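Local coordinates for erythrocyte membrane protein 1 (PDB 2XU0) that probably binds host cell surface receptors as a parasite adhesin, here represented by its N-terminal segment and first Duffy-binding-like domain, a rosetting domain, at residues K227-L232 with H239-D244. The protein carries 10 engineered substitutions. Sequence-based numbering, arbitrary orientation.
Sequences KIYKSL and HYAHGD
Tyr229, near the C-terminal end of helix 216-231, reaches across to the chain at Tyr240 and Ala241, just past the short helix 234-239. With CG trans to N (chi1 -177°) the ring extends away from the helix until CE1 lies 3.4 Å from Tyr240 O and 3.9 Å from Tyr240 CB. The carbonyl oxygen meets the ring obliquely. Beyond it, Tyr229 OH passes 3.6 Å from the methyl CB of Ala241, and the hydroxyl hydrogen-bonds to Arg237 O, in helix 234-239. Tyr249 meets the Tyr229 ring edge-to-face. Two residues on, Ser231 turns back along its own helix and its OG-H bonds to Ile228 O at 2.7 Å, a side-chain bond added to the backbone bonds of the last turn. Leu232, in the loop that follows, starts its side chain toward 239-244, and its CD1 comes obliquely to 4.2 Å from Tyr240 CD1. No hydrogen bond joins the two segments; they meet by van der Waals contact of rings, methyls and the Tyr240 carbonyl. His239 turns its imidazole edge to one face of the Tyr240 ring, CD2 3.7 Å above the plane and offset toward the rim, and Tyr240 OH bonds to Asp255 of helix 249-268. Leu252 of that helix touches Tyr229, Leu232 and Tyr240, so three helical elements pack together at a corner of the alpha-helical Duffy-binding-like fold, away from the magnesium and proline sites.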
loop_
_atom_site.group_PDB
_atom_site.type_symbol
_atom_site.label_atom_id
_atom_site.label_comp_id
_atom_site.label_asym_id
_atom_site.label_seq_id
_atom_site.Cartn_x
_atom_site.Cartn_y
_atom_site.Cartn_z
ATOM N N LYS A 227 18.188 -18.575 18.788
ATOM C CA LYS A 227 19.209 -18.075 19.709
ATOM C C LYS A 227 18.559 -17.266 20.825
ATOM O O LYS A 227 18.816 -17.549 21.994
ATOM C CB LYS A 227 20.241 -17.216 18.957
ATOM C CG LYS A 227 21.102 -18.028 18.008
ATOM C CD LYS A 227 21.917 -17.145 17.119
ATOM C CE LYS A 227 22.967 -17.909 16.358
ATOM N NZ LYS A 227 23.836 -16.988 15.589
ATOM N N ILE A 228 17.668 -16.300 20.476
ATOM C CA ILE A 228 16.943 -15.464 21.452
ATOM C C ILE A 228 16.180 -16.356 22.423
ATOM O O ILE A 228 16.324 -16.170 23.625
ATOM C CB ILE A 228 16.045 -14.350 20.792
ATOM C CG1 ILE A 228 16.906 -13.335 20.022
ATOM C CG2 ILE A 228 15.190 -13.619 21.844
ATOM C CD1 ILE A 228 16.151 -12.461 18.979
ATOM N N TYR A 229 15.427 -17.359 21.908
ATOM C CA TYR A 229 14.654 -18.292 22.724
ATOM C C TYR A 229 15.520 -19.057 23.712
ATOM O O TYR A 229 15.119 -19.202 24.868
ATOM C CB TYR A 229 13.855 -19.280 21.866
ATOM C CG TYR A 229 12.976 -20.210 22.676
ATOM C CD1 TYR A 229 11.856 -19.734 23.345
ATOM C CD2 TYR A 229 13.267 -21.567 22.776
ATOM C CE1 TYR A 229 11.026 -20.590 24.068
ATOM C CE2 TYR A 229 12.451 -22.431 23.507
ATOM C CZ TYR A 229 11.329 -21.938 24.149
ATOM O OH TYR A 229 10.500 -22.786 24.844
ATOM N N LYS A 230 16.684 -19.568 23.252
ATOM C CA LYS A 230 17.628 -20.313 24.091
ATOM C C LYS A 230 18.227 -19.400 25.170
ATOM O O LYS A 230 18.412 -19.842 26.304
ATOM C CB LYS A 230 18.738 -20.942 23.238
ATOM C CG LYS A 230 18.334 -22.258 22.572
ATOM C CD LYS A 230 19.489 -22.891 21.780
ATOM C CE LYS A 230 19.613 -22.366 20.364
ATOM N NZ LYS A 230 20.600 -23.144 19.572
ATOM N N SER A 231 18.465 -18.117 24.828
ATOM C CA SER A 231 19.027 -17.117 25.739
ATOM C C SER A 231 18.059 -16.652 26.835
ATOM O O SER A 231 18.501 -15.993 27.778
ATOM C CB SER A 231 19.564 -15.920 24.959
ATOM O OG SER A 231 18.539 -14.995 24.629
ATOM N N LEU A 232 16.750 -16.957 26.709
ATOM C CA LEU A 232 15.747 -16.540 27.695
ATOM C C LEU A 232 15.892 -17.338 28.986
ATOM O O LEU A 232 16.466 -18.427 28.956
ATOM C CB LEU A 232 14.308 -16.712 27.153
ATOM C CG LEU A 232 13.875 -15.947 25.888
ATOM C CD1 LEU A 232 12.561 -16.490 25.369
ATOM C CD2 LEU A 232 13.734 -14.460 26.143
ATOM N N HIS A 239 6.816 -19.696 28.997
ATOM C CA HIS A 239 5.764 -18.761 28.595
ATOM C C HIS A 239 5.660 -18.789 27.056
ATOM O O HIS A 239 4.556 -18.777 26.516
ATOM C CB HIS A 239 6.095 -17.348 29.093
ATOM C CG HIS A 239 5.060 -16.320 28.756
ATOM N ND1 HIS A 239 3.931 -16.157 29.530
ATOM C CD2 HIS A 239 5.026 -15.431 27.735
ATOM C CE1 HIS A 239 3.244 -15.177 28.961
ATOM N NE2 HIS A 239 3.869 -14.706 27.881
ATOM N N TYR A 240 6.821 -18.881 26.370
ATOM C CA TYR A 240 6.914 -18.960 24.916
ATOM C C TYR A 240 7.045 -20.402 24.422
ATOM O O TYR A 240 7.723 -20.672 23.436
ATOM C CB TYR A 240 8.066 -18.078 24.418
ATOM C CG TYR A 240 7.765 -16.613 24.603
ATOM C CD1 TYR A 240 8.385 -15.878 25.606
ATOM C CD2 TYR A 240 6.816 -15.969 23.808
ATOM C CE1 TYR A 240 8.100 -14.525 25.792
ATOM C CE2 TYR A 240 6.511 -14.621 23.994
ATOM C CZ TYR A 240 7.157 -13.901 24.988
ATOM O OH TYR A 240 6.876 -12.569 25.190
ATOM N N ALA A 241 6.379 -21.329 25.094
ATOM C CA ALA A 241 6.463 -22.725 24.694
ATOM C C ALA A 241 5.119 -23.313 24.382
ATOM O O ALA A 241 4.139 -22.987 25.047
ATOM C CB ALA A 241 7.133 -23.544 25.793
ATOM N N HIS A 242 5.083 -24.230 23.402
ATOM C CA HIS A 242 3.906 -25.026 23.069
ATOM C C HIS A 242 3.736 -26.066 24.219
ATOM O O HIS A 242 4.637 -26.218 25.054
ATOM C CB HIS A 242 4.111 -25.748 21.715
ATOM C CG HIS A 242 4.117 -24.859 20.508
ATOM N ND1 HIS A 242 3.080 -23.969 20.250
ATOM C CD2 HIS A 242 4.998 -24.809 19.479
ATOM C CE1 HIS A 242 3.377 -23.395 19.091
ATOM N NE2 HIS A 242 4.521 -23.864 18.591
ATOM N N GLY A 243 2.596 -26.755 24.262
ATOM C CA GLY A 243 2.316 -27.762 25.287
ATOM C C GLY A 243 3.385 -28.837 25.406
ATOM O O GLY A 243 3.791 -29.187 26.517
ATOM N N ASP A 244 3.916 -29.302 24.249
ATOM C CA ASP A 244 4.975 -30.325 24.176
ATOM C C ASP A 244 6.378 -29.844 24.614
ATOM O O ASP A 244 7.331 -30.620 24.551
ATOM C CB ASP A 244 5.034 -30.942 22.763
ATOM C CG ASP A 244 5.337 -29.975 21.624
ATOM O OD1 ASP A 244 5.876 -28.878 21.897
ATOM O OD2 ASP A 244 5.053 -30.325 20.460
#